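Local structure of molinate hydrolase (Gulosibacter molinativorax, 4UB9) at residues G172-M177 / K240-D245; P278-T283 / L299-T304; A292-A297 / L320-W325; S326-T331 / V366-G371. The protein hydrolyses the thiocarbamate herbicide molinate and is a zinc-binding member of the amidohydrolase family. All blocks are in the same frame, centred on the assembly; numbering follows the deposited sequence.

Four contacts run through the amidohydrolase barrel in chain order, contacts 2 and 3 interleaving. Contacts 1 and 2 lie in the same parallel sheet, their centres 10 Å apart, joined where strand 239-242 runs beside strand 279-282. Contact 4 continues the run, since M300 and A303 of contact 2 bond through their backbones to E327. Contact 3 lies outside this wall, between the ends of helices 286-294 and 313-322; contacts 1 and 4 stand furthest apart, with centres 19 Å from each other. The zinc ion is bound at contact 2, while contacts 1 and 4 bring K240 and E327 close to its ligand H302.

Contact 1. Residues G172-M177 / K240-D245; sequences GTLIGM and KIAVTD
I175 and I241 face each other in a parallel bridge fixed by two backbone bonds. I175 N donates to K240 O at 3.0 Å, nearly straight at 172°, and A242 N donates to I175 O, also at 3.0 Å. From the main chain outward, I175 first places CB 3.8 Å from I241 CD1, where it also skirts K240 O. CG1 then turns in beside its own backbone N (chi1 -56°), which sets it 3.7 Å from the same I241 CD1; the side chain also packs on I228 and Y231 of helix 221-232. I241 leans on L265 and L268 of helix 262-275. L174 is turned to the other face, and its CD2 presses on A242 CB at a snug 3.5 Å. A water accepts from K240 N and donates to T173 O, linking the strands just before the direct bonds begin. Beyond them, L174 to M177 form a type II turn with G176 at positive phi. The K240 side chain runs along the L174 face to about 4 Å from the zinc ion. Isoleucines toward outer helices and a lysine toward the metal, on adjacent parallel strands, are consistent with an amidohydrolase TIM barrel.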
loop_
_atom_site.group_PDB
_atom_site.type_symbol
_atom_site.label_atom_id
_atom_site.label_comp_id
_atom_site.label_asym_id
_atom_site.label_seq_id
_atom_site.Cartn_x
_atom_site.Cartn_y
_atom_site.Cartn_z
ATOM N N GLY A 172 31.035 -2.062 -10.235
ATOM C CA GLY A 172 30.176 -3.162 -9.757
ATOM C C GLY A 172 29.034 -2.561 -8.961
ATOM O O GLY A 172 28.288 -1.708 -9.449
ATOM N N THR A 173 28.951 -2.923 -7.694
ATOM C CA THR A 173 27.873 -2.385 -6.838
ATOM C C THR A 173 28.315 -1.157 -6.054
ATOM O O THR A 173 29.444 -0.718 -6.117
ATOM C CB THR A 173 27.324 -3.434 -5.880
ATOM O OG1 THR A 173 26.111 -2.963 -5.293
ATOM C CG2 THR A 173 28.326 -3.764 -4.784
ATOM N N LEU A 174 27.362 -0.578 -5.375
ATOM C CA LEU A 174 27.586 0.522 -4.460
ATOM C C LEU A 174 27.719 -0.086 -3.072
ATOM O O LEU A 174 26.775 -0.716 -2.549
ATOM C CB LEU A 174 26.367 1.408 -4.379
ATOM C CG LEU A 174 26.499 2.891 -4.537
ATOM C CD1 LEU A 174 25.732 3.230 -5.812
ATOM C CD2 LEU A 174 25.836 3.590 -3.395
ATOM N N ILE A 175 28.878 0.103 -2.487
ATOM C CA ILE A 175 29.164 -0.558 -1.253
ATOM C C ILE A 175 28.220 -0.009 -0.189
ATOM O O ILE A 175 28.264 1.172 0.143
ATOM C CB ILE A 175 30.614 -0.349 -0.811
ATOM C CG1 ILE A 175 31.608 -0.793 -1.888
ATOM C CG2 ILE A 175 30.873 -1.075 0.498
ATOM C CD1 ILE A 175 31.453 -2.214 -2.342
ATOM N N GLY A 176 27.444 -0.927 0.399
ATOM C CA GLY A 176 26.551 -0.604 1.506
ATOM C C GLY A 176 25.130 -0.283 1.094
ATOM O O GLY A 176 24.317 0.138 1.908
ATOM N N MET A 177 24.843 -0.445 -0.193
ATOM C CA MET A 177 23.485 -0.199 -0.682
ATOM C C MET A 177 22.815 -1.515 -0.933
ATOM O O MET A 177 23.415 -2.489 -1.401
ATOM C CB MET A 177 23.499 0.622 -1.991
ATOM C CG MET A 177 22.093 1.096 -2.438
ATOM S SD MET A 177 22.028 1.921 -4.049
ATOM C CE MET A 177 22.446 0.598 -5.168
ATOM N N LYS A 240 32.824 2.460 -5.517
ATOM C CA LYS A 240 31.921 3.553 -5.118
ATOM C C LYS A 240 31.286 3.184 -3.792
ATOM O O LYS A 240 30.731 2.095 -3.647
ATOM C CB LYS A 240 30.830 3.825 -6.165
ATOM C CG LYS A 240 29.928 4.992 -5.787
ATOM C CD LYS A 240 29.167 5.608 -6.948
ATOM C CE LYS A 240 27.732 5.165 -7.073
ATOM N NZ LYS A 240 26.816 6.238 -7.583
ATOM N N ILE A 241 31.369 4.103 -2.847
ATOM C CA ILE A 241 30.923 3.846 -1.504
ATOM C C ILE A 241 29.669 4.662 -1.242
ATOM O O ILE A 241 29.647 5.858 -1.451
ATOM C CB ILE A 241 31.929 4.320 -0.418
ATOM C CG1 ILE A 241 33.332 3.764 -0.578
ATOM C CG2 ILE A 241 31.403 3.978 0.979
ATOM C CD1 ILE A 241 33.356 2.284 -0.669
ATOM N N ALA A 242 28.678 4.020 -0.655
ATOM C CA ALA A 242 27.491 4.729 -0.173
ATOM C C ALA A 242 27.758 5.442 1.129
ATOM O O ALA A 242 27.491 4.905 2.178
ATOM C CB ALA A 242 26.337 3.771 0.035
ATOM N N VAL A 243 28.307 6.640 1.044
ATOM C CA VAL A 243 28.641 7.400 2.230
ATOM C C VAL A 243 27.357 7.753 2.965
ATOM O O VAL A 243 27.257 7.588 4.183
ATOM C CB VAL A 243 29.357 8.693 1.863
ATOM C CG1 VAL A 243 29.482 9.606 3.080
ATOM C CG2 VAL A 243 30.694 8.373 1.275
ATOM N N THR A 244 26.369 8.230 2.198
ATOM C CA THR A 244 25.017 8.407 2.722
ATOM C C THR A 244 24.084 7.350 2.172
ATOM O O THR A 244 24.463 6.510 1.369
ATOM C CB THR A 244 24.428 9.794 2.415
ATOM O OG1 THR A 244 24.318 9.951 1.018
ATOM C CG2 THR A 244 25.298 10.887 2.996
ATOM N N ASP A 245 22.852 7.429 2.612
ATOM C CA ASP A 245 21.814 6.465 2.270
ATOM C C ASP A 245 21.265 6.680 0.861
ATOM O O ASP A 245 21.558 7.681 0.221
ATOM C CB ASP A 245 20.635 6.607 3.227
ATOM C CG ASP A 245 19.876 7.917 2.995
ATOM O OD1 ASP A 245 20.409 9.002 3.362
ATOM O OD2 ASP A 245 18.794 7.873 2.376
HETATM O O HOH W 1 32.201 -0.236 -5.948
#

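Contact 2. Residues P278-T283 / L299-T304; sequences PLLTHT and LMIHAT
H282 and H302 reach one zinc ion through different torsions: H282 has CG swung away from its backbone N (chi1 156°), whereas H302, at positive phi, tucks CG between N and the carbonyl carbon (chi1 50°). H282 ND1 and H302 NE2 thus come within 3.2 Å of each other, both as metal ligands and not as a hydrogen-bonded pair. The rings meet obliquely, with planes 82° apart. At the edge of the H302 ring, ND1 makes a weak bond to T283 O, 3.2 Å away; H282 NE2 is bonded to D245 O, in the loop after strand 239-242. Below the histidines, T281 N donates to L299 O at 3.2 Å and I301 N to T281 O at 3.0 Å, bonds that fix the register of the two parallel strands of this beta-alpha-beta unit. L280 CD2 packs against I301 CD1, 4.0 Å away, and T281 OG1 lies 3.3 Å from M300 CG. One water joins T281 OG1, T283 OG1 and I301 O. Each imidazole therefore gives one nitrogen to zinc; at the other, D245 O holds the rotation of H282, T283 O that of H302 less firmly, and both carbonyls would probably polarise the rings toward the metal.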
loop_
_atom_site.group_PDB
_atom_site.type_symbol
_atom_site.label_atom_id
_atom_site.label_comp_id
_atom_site.label_asym_id
_atom_site.label_seq_id
_atom_site.Cartn_x
_atom_site.Cartn_y
_atom_site.Cartn_z
ATOM N N PRO A 278 40.468 4.004 -8.244
ATOM C CA PRO A 278 39.893 5.265 -7.792
ATOM C C PRO A 278 38.711 5.053 -6.873
ATOM O O PRO A 278 38.018 4.025 -6.932
ATOM C CB PRO A 278 39.395 5.902 -9.071
ATOM C CG PRO A 278 40.259 5.328 -10.114
ATOM C CD PRO A 278 40.495 3.910 -9.709
ATOM N N LEU A 279 38.529 6.033 -6.024
ATOM C CA LEU A 279 37.501 6.009 -4.997
ATOM C C LEU A 279 36.398 6.984 -5.342
ATOM O O LEU A 279 36.661 8.193 -5.496
ATOM C CB LEU A 279 38.085 6.436 -3.651
ATOM C CG LEU A 279 37.054 6.768 -2.569
ATOM C CD1 LEU A 279 36.380 5.492 -2.082
ATOM C CD2 LEU A 279 37.717 7.484 -1.404
ATOM N N LEU A 280 35.176 6.453 -5.435
ATOM C CA LEU A 280 33.981 7.255 -5.673
ATOM C C LEU A 280 33.084 7.269 -4.478
ATOM O O LEU A 280 33.072 6.340 -3.704
ATOM C CB LEU A 280 33.167 6.720 -6.849
ATOM C CG LEU A 280 33.530 7.239 -8.253
ATOM C CD1 LEU A 280 34.962 6.886 -8.605
ATOM C CD2 LEU A 280 32.631 6.577 -9.243
ATOM N N THR A 281 32.306 8.325 -4.341
ATOM C CA THR A 281 31.361 8.466 -3.260
ATOM C C THR A 281 29.962 8.770 -3.758
ATOM O O THR A 281 29.778 9.381 -4.771
ATOM C CB THR A 281 31.773 9.572 -2.279
ATOM O OG1 THR A 281 31.930 10.793 -2.977
ATOM C CG2 THR A 281 33.068 9.237 -1.606
ATOM N N HIS A 282 28.977 8.302 -3.024
ATOM C CA HIS A 282 27.611 8.680 -3.225
ATOM C C HIS A 282 27.227 9.483 -1.998
ATOM O O HIS A 282 27.344 9.005 -0.899
ATOM C CB HIS A 282 26.773 7.423 -3.393
ATOM C CG HIS A 282 25.329 7.590 -3.060
ATOM N ND1 HIS A 282 24.370 7.822 -4.010
ATOM C CD2 HIS A 282 24.675 7.522 -1.883
ATOM C CE1 HIS A 282 23.193 7.911 -3.433
ATOM N NE2 HIS A 282 23.349 7.733 -2.141
ATOM N N THR A 283 26.810 10.724 -2.187
ATOM C CA THR A 283 26.470 11.600 -1.063
ATOM C C THR A 283 25.186 12.349 -1.289
ATOM O O THR A 283 24.878 12.725 -2.378
ATOM C CB THR A 283 27.595 12.591 -0.666
ATOM O OG1 THR A 283 27.858 13.504 -1.732
ATOM C CG2 THR A 283 28.848 11.863 -0.309
ATOM N N LEU A 299 36.308 10.992 -7.212
ATOM C CA LEU A 299 35.143 11.530 -7.859
ATOM C C LEU A 299 33.941 11.425 -6.942
ATOM O O LEU A 299 33.602 10.361 -6.456
ATOM C CB LEU A 299 34.885 10.831 -9.197
ATOM C CG LEU A 299 33.684 11.397 -9.976
ATOM C CD1 LEU A 299 33.910 12.846 -10.373
ATOM C CD2 LEU A 299 33.433 10.555 -11.207
ATOM N N MET A 300 33.258 12.545 -6.791
ATOM C CA MET A 300 32.073 12.634 -5.963
ATOM C C MET A 300 30.789 12.708 -6.814
ATOM O O MET A 300 30.483 13.725 -7.442
ATOM C CB MET A 300 32.215 13.844 -5.044
ATOM C CG MET A 300 33.356 13.619 -4.064
ATOM S SD MET A 300 33.711 15.029 -3.026
ATOM C CE MET A 300 34.369 16.129 -4.277
ATOM N N ILE A 301 30.024 11.628 -6.791
ATOM C CA ILE A 301 28.805 11.518 -7.586
ATOM C C ILE A 301 27.669 12.359 -6.991
ATOM O O ILE A 301 27.459 12.404 -5.776
ATOM C CB ILE A 301 28.371 10.078 -7.754
ATOM C CG1 ILE A 301 29.514 9.232 -8.296
ATOM C CG2 ILE A 301 27.176 9.960 -8.680
ATOM C CD1 ILE A 301 30.004 9.607 -9.679
ATOM N N HIS A 302 26.985 13.055 -7.877
ATOM C CA HIS A 302 25.902 14.029 -7.560
ATOM C C HIS A 302 26.195 14.860 -6.333
ATOM O O HIS A 302 25.459 14.892 -5.368
ATOM C CB HIS A 302 24.475 13.463 -7.614
ATOM C CG HIS A 302 24.271 12.199 -6.861
ATOM N ND1 HIS A 302 24.365 12.120 -5.488
ATOM C CD2 HIS A 302 23.870 10.975 -7.281
ATOM C CE1 HIS A 302 24.100 10.883 -5.103
ATOM N NE2 HIS A 302 23.794 10.169 -6.168
ATOM N N ALA A 303 27.325 15.538 -6.429
ATOM C CA ALA A 303 27.883 16.266 -5.316
ATOM C C ALA A 303 26.941 17.338 -4.846
ATOM O O ALA A 303 26.932 17.709 -3.685
ATOM C CB ALA A 303 29.200 16.879 -5.736
ATOM N N THR A 304 26.184 17.885 -5.776
ATOM C CA THR A 304 25.286 19.008 -5.466
ATOM C C THR A 304 23.932 18.584 -4.932
ATOM O O THR A 304 23.082 19.432 -4.647
ATOM C CB THR A 304 25.044 19.885 -6.721
ATOM O OG1 THR A 304 24.732 19.030 -7.829
ATOM C CG2 THR A 304 26.276 20.673 -7.015
HETATM O O HOH W 2 29.562 12.261 -3.580
HETATM O O HOH W 3 26.272 15.548 -1.952
#

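Contact 3. Residues A292-A297 / L320-W325; sequences AIERDA and LEKQLW
K322 and D296 make the salt bridge at the solvent side of this contact: NZ donates to D296 OD1 at 2.9 Å, meeting the oxygen on its syn side but 34° out of the carboxylate plane. The lysine chain stays extended as far as CE and then bends (chi4 -91°), and that last bend delivers NZ to the aspartate. On its way it passes over I293, whose CG2 lies 3.9 Å from K322 CD. The same methyl is 4.0 Å from L324 CD1, so one isoleucine branch touches both residues. The other L324 methyl, CD2, sits 3.5 Å from A297 O. That carbonyl also accepts a bond from a water at 2.7 Å, and the water in turn accepts from W325 N.

In the next shell, D296 stands at positive phi where the chain has left its helix, with its N bonded to I293 O and its own carbonyl held by R273. Q323 likewise leaves its helix with positive phi, which turns the chain so that L324 points in toward 292-297. E294 is near the lysine charge without bridging to it; its carboxylate pairs with K318 one turn earlier in helix 313-322.

Helices 286-294 and 313-322 thus meet at their C-terminal ends, with M300 of strand 299-301 beneath I293 and L324, and W325 leading on into strand 326-328 while packing against helix 424-429.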
loop_
_atom_site.group_PDB
_atom_site.type_symbol
_atom_site.label_atom_id
_atom_site.label_comp_id
_atom_site.label_asym_id
_atom_site.label_seq_id
_atom_site.Cartn_x
_atom_site.Cartn_y
_atom_site.Cartn_z
ATOM N N ALA A 292 33.088 13.266 2.220
ATOM C CA ALA A 292 33.713 12.750 1.008
ATOM C C ALA A 292 34.977 13.562 0.637
ATOM O O ALA A 292 36.005 13.026 0.198
ATOM C CB ALA A 292 32.735 12.767 -0.131
ATOM N N ILE A 293 34.851 14.846 0.775
ATOM C CA ILE A 293 35.950 15.762 0.494
ATOM C C ILE A 293 37.138 15.477 1.419
ATOM O O ILE A 293 38.280 15.391 0.992
ATOM C CB ILE A 293 35.484 17.211 0.704
ATOM C CG1 ILE A 293 34.594 17.641 -0.463
ATOM C CG2 ILE A 293 36.678 18.153 0.766
ATOM C CD1 ILE A 293 33.821 18.910 -0.201
ATOM N N GLU A 294 36.827 15.273 2.695
ATOM C CA GLU A 294 37.847 14.996 3.683
ATOM C C GLU A 294 38.546 13.651 3.482
ATOM O O GLU A 294 39.578 13.423 4.049
ATOM C CB GLU A 294 37.267 15.089 5.104
ATOM C CG GLU A 294 37.070 16.537 5.570
ATOM C CD GLU A 294 38.352 17.384 5.509
ATOM O OE1 GLU A 294 39.403 16.890 5.961
ATOM O OE2 GLU A 294 38.312 18.538 5.029
ATOM N N ARG A 295 37.975 12.774 2.669
ATOM C CA ARG A 295 38.637 11.524 2.263
ATOM C C ARG A 295 39.338 11.650 0.912
ATOM O O ARG A 295 39.778 10.662 0.350
ATOM C CB ARG A 295 37.621 10.387 2.171
ATOM C CG ARG A 295 36.833 10.079 3.438
ATOM C CD ARG A 295 37.763 9.759 4.537
ATOM N NE ARG A 295 37.150 9.155 5.720
ATOM C CZ ARG A 295 36.415 9.813 6.604
ATOM N NH1 ARG A 295 36.064 11.091 6.396
ATOM N NH2 ARG A 295 36.030 9.175 7.702
ATOM N N ASP A 296 39.416 12.869 0.380
ATOM C CA ASP A 296 40.050 13.098 -0.924
ATOM C C ASP A 296 39.522 12.136 -2.001
ATOM O O ASP A 296 40.267 11.523 -2.739
ATOM C CB ASP A 296 41.582 12.985 -0.819
ATOM C CG ASP A 296 42.185 14.036 0.122
ATOM O OD1 ASP A 296 41.944 15.253 -0.055
ATOM O OD2 ASP A 296 42.928 13.637 1.024
ATOM N N ALA A 297 38.214 12.038 -2.083
ATOM C CA ALA A 297 37.567 11.202 -3.099
ATOM C C ALA A 297 38.031 11.600 -4.488
ATOM O O ALA A 297 38.170 12.773 -4.792
ATOM C CB ALA A 297 36.077 11.349 -3.013
ATOM N N LEU A 320 38.012 23.874 -4.227
ATOM C CA LEU A 320 38.984 24.674 -4.986
ATOM C C LEU A 320 40.396 24.411 -4.485
ATOM O O LEU A 320 41.294 24.097 -5.244
ATOM C CB LEU A 320 38.673 26.153 -4.847
ATOM C CG LEU A 320 37.394 26.558 -5.601
ATOM C CD1 LEU A 320 37.001 27.976 -5.235
ATOM C CD2 LEU A 320 37.517 26.406 -7.118
ATOM N N GLU A 321 40.556 24.463 -3.180
ATOM C CA GLU A 321 41.856 24.305 -2.579
ATOM C C GLU A 321 42.401 22.890 -2.867
ATOM O O GLU A 321 43.528 22.743 -3.249
ATOM C CB GLU A 321 41.747 24.622 -1.068
ATOM C CG GLU A 321 43.072 24.787 -0.336
ATOM C CD GLU A 321 43.600 23.485 0.260
ATOM O OE1 GLU A 321 42.789 22.641 0.737
ATOM O OE2 GLU A 321 44.843 23.296 0.255
ATOM N N LYS A 322 41.592 21.855 -2.670
ATOM C CA LYS A 322 42.036 20.446 -2.876
ATOM C C LYS A 322 41.986 20.022 -4.318
ATOM O O LYS A 322 42.590 19.055 -4.698
ATOM C CB LYS A 322 41.226 19.473 -2.033
ATOM C CG LYS A 322 41.592 19.505 -0.554
ATOM C CD LYS A 322 40.443 19.119 0.366
ATOM C CE LYS A 322 40.916 18.792 1.789
ATOM N NZ LYS A 322 41.208 17.321 1.862
ATOM N N GLN A 323 41.237 20.762 -5.126
ATOM C CA GLN A 323 41.082 20.444 -6.573
ATOM C C GLN A 323 40.496 19.050 -6.796
ATOM O O GLN A 323 41.042 18.246 -7.497
ATOM C CB GLN A 323 42.418 20.604 -7.326
ATOM C CG GLN A 323 42.800 22.068 -7.521
ATOM C CD GLN A 323 41.846 22.779 -8.495
ATOM O OE1 GLN A 323 41.048 23.646 -8.104
ATOM N NE2 GLN A 323 41.931 22.413 -9.773
ATOM N N LEU A 324 39.414 18.781 -6.122
ATOM C CA LEU A 324 38.756 17.524 -6.261
ATOM C C LEU A 324 37.676 17.625 -7.341
ATOM O O LEU A 324 37.043 18.649 -7.501
ATOM C CB LEU A 324 38.124 17.076 -4.921
ATOM C CG LEU A 324 39.073 16.829 -3.750
ATOM C CD1 LEU A 324 38.293 16.558 -2.478
ATOM C CD2 LEU A 324 40.011 15.659 -4.028
ATOM N N TRP A 325 37.432 16.496 -8.005
ATOM C CA TRP A 325 36.407 16.400 -9.017
ATOM C C TRP A 325 35.026 16.119 -8.446
ATOM O O TRP A 325 34.805 15.133 -7.739
ATOM C CB TRP A 325 36.759 15.326 -10.009
ATOM C CG TRP A 325 37.967 15.586 -10.764
ATOM C CD1 TRP A 325 39.152 14.968 -10.602
ATOM C CD2 TRP A 325 38.126 16.487 -11.851
ATOM N NE1 TRP A 325 40.056 15.431 -11.529
ATOM C CE2 TRP A 325 39.454 16.376 -12.297
ATOM C CE3 TRP A 325 37.284 17.386 -12.492
ATOM C CZ2 TRP A 325 39.968 17.135 -13.340
ATOM C CZ3 TRP A 325 37.797 18.165 -13.551
ATOM C CH2 TRP A 325 39.125 18.025 -13.954
HETATM O O HOH W 4 38.868 14.143 -7.031
#

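Contact 4. Residues S326-T331 / V366-G371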
loop_
_atom_site.group_PDB
_atom_site.type_symbol
_atom_site.label_atom_id
_atom_site.label_comp_id
_atom_site.label_asym_id
_atom_site.label_seq_id
_atom_site.Cartn_x
_atom_site.Cartn_y
_atom_site.Cartn_z
ATOM N N SER A 326 34.087 16.972 -8.809
ATOM C CA SER A 326 32.652 16.748 -8.537
ATOM C C SER A 326 31.887 16.386 -9.790
ATOM O O SER A 326 31.983 17.123 -10.790
ATOM C CB SER A 326 32.050 18.038 -8.019
ATOM O OG SER A 326 32.621 18.399 -6.803
ATOM N N GLU A 327 31.132 15.287 -9.799
ATOM C CA GLU A 327 30.128 15.140 -10.840
ATOM C C GLU A 327 28.837 15.678 -10.328
ATOM O O GLU A 327 28.543 15.603 -9.148
ATOM C CB GLU A 327 30.018 13.769 -11.567
ATOM C CG GLU A 327 29.116 12.717 -11.032
ATOM C CD GLU A 327 27.672 12.718 -11.518
ATOM O OE1 GLU A 327 27.310 11.961 -12.445
ATOM O OE2 GLU A 327 26.885 13.400 -10.866
ATOM N N VAL A 328 28.084 16.259 -11.239
ATOM C CA VAL A 328 26.785 16.854 -10.915
ATOM C C VAL A 328 25.815 16.449 -11.980
ATOM O O VAL A 328 26.221 16.041 -13.071
ATOM C CB VAL A 328 26.816 18.366 -10.828
ATOM C CG1 VAL A 328 27.841 18.802 -9.800
ATOM C CG2 VAL A 328 27.152 18.955 -12.170
ATOM N N GLN A 329 24.547 16.435 -11.594
ATOM C CA GLN A 329 23.468 15.873 -12.450
ATOM C C GLN A 329 22.346 16.873 -12.485
ATOM O O GLN A 329 21.507 16.904 -11.592
ATOM C CB GLN A 329 22.965 14.534 -11.950
ATOM C CG GLN A 329 24.029 13.472 -12.143
ATOM C CD GLN A 329 23.693 12.136 -11.527
ATOM O OE1 GLN A 329 22.534 11.827 -11.265
ATOM N NE2 GLN A 329 24.700 11.338 -11.328
ATOM N N PRO A 330 22.398 17.762 -13.474
ATOM C CA PRO A 330 21.445 18.809 -13.558
ATOM C C PRO A 330 20.306 18.465 -14.483
ATOM O O PRO A 330 20.287 17.474 -15.202
ATOM C CB PRO A 330 22.264 19.925 -14.164
ATOM C CG PRO A 330 23.073 19.187 -15.174
ATOM C CD PRO A 330 23.456 17.914 -14.492
ATOM N N THR A 331 19.402 19.394 -14.486
ATOM C CA THR A 331 18.192 19.298 -15.190
ATOM C C THR A 331 18.061 20.611 -15.988
ATOM O O THR A 331 18.475 21.667 -15.527
ATOM C CB THR A 331 17.136 19.114 -14.122
ATOM O OG1 THR A 331 16.055 18.352 -14.644
ATOM C CG2 THR A 331 16.749 20.386 -13.557
ATOM N N VAL A 366 34.714 25.316 -9.867
ATOM C CA VAL A 366 35.207 24.056 -9.321
ATOM C C VAL A 366 35.333 23.036 -10.438
ATOM O O VAL A 366 34.722 23.163 -11.474
ATOM C CB VAL A 366 34.315 23.477 -8.226
ATOM C CG1 VAL A 366 34.060 24.511 -7.133
ATOM C CG2 VAL A 366 32.999 22.962 -8.794
ATOM N N PRO A 367 36.185 22.028 -10.244
ATOM C CA PRO A 367 36.354 21.024 -11.289
ATOM C C PRO A 367 35.123 20.106 -11.406
ATOM O O PRO A 367 34.668 19.524 -10.392
ATOM C CB PRO A 367 37.571 20.211 -10.799
ATOM C CG PRO A 367 38.249 21.073 -9.785
ATOM C CD PRO A 367 37.169 21.869 -9.151
ATOM N N LEU A 368 34.613 19.968 -12.625
ATOM C CA LEU A 368 33.317 19.337 -12.851
ATOM C C LEU A 368 33.424 18.235 -13.847
ATOM O O LEU A 368 34.063 18.368 -14.881
ATOM C CB LEU A 368 32.278 20.389 -13.333
ATOM C CG LEU A 368 31.865 21.405 -12.267
ATOM C CD1 LEU A 368 31.207 22.642 -12.862
ATOM C CD2 LEU A 368 30.928 20.760 -11.251
ATOM N N VAL A 369 32.701 17.179 -13.569
ATOM C CA VAL A 369 32.636 16.006 -14.429
ATOM C C VAL A 369 31.222 15.683 -14.897
ATOM O O VAL A 369 30.247 15.753 -14.150
ATOM C CB VAL A 369 33.159 14.788 -13.693
ATOM C CG1 VAL A 369 32.812 13.487 -14.437
ATOM C CG2 VAL A 369 34.667 14.920 -13.535
ATOM N N LEU A 370 31.105 15.364 -16.184
ATOM C CA LEU A 370 29.821 14.994 -16.742
ATOM C C LEU A 370 29.448 13.589 -16.285
ATOM O O LEU A 370 30.218 12.629 -16.452
ATOM C CB LEU A 370 29.834 15.059 -18.278
ATOM C CG LEU A 370 28.510 14.770 -19.015
ATOM C CD1 LEU A 370 28.518 15.488 -20.355
ATOM C CD2 LEU A 370 28.269 13.276 -19.260
ATOM N N GLY A 371 28.217 13.469 -15.810
ATOM C CA GLY A 371 27.608 12.169 -15.493
ATOM C C GLY A 371 26.124 12.316 -15.305
ATOM O O GLY A 371 25.654 13.373 -14.936
HETATM O O HOH W 5 34.731 19.979 -7.493
#
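S326 opens the pairing with P367: its backbone N donates to P367 O at 3.1 Å, with the N-H pointing almost directly at the oxygen. Its hydroxyl reaches the same carbonyl by a relay, OG giving its proton to a water that donates to P367 O. S326 O then accepts from V369 N at 2.9 Å, which completes the parallel register.

E327 turns to the opposite face and lays CB 3.9 Å from V369 CB. Its CG sits between backbone N and carbonyl carbon, with chi1 at 90°, well off +60°, and a second bend brings OE1 to 3.1 Å from G371 CA. The approach is tight, and the carboxylate can come this close because the glycine carries no side chain. OE2 accepts a bond from H302 N, so E327 acts as a second-shell support for that zinc ligand.

V328 returns to the S326 face, where CG1 packs on L368 CD2 at 3.9 Å. Q329 follows, and its CG passes 3.2 Å from G371 O. At the end of this side chain, Q329 NE2 donates to E327 OE1 at 2.9 Å. That bond falls on the syn side of the carboxylate, and it helps fix the rotation of the glutamate from two residues along the same chain. P330 leads away, packing on W404 and M408 of helix 400-410.

Helices, 353-363 among them, fill most of the chain between the two strands. Adjacent parallel strands linked in this way, with polar groups gathered near their C-terminal ends beside a metal centre, are characteristic of the TIM-barrel fold of amidohydrolases.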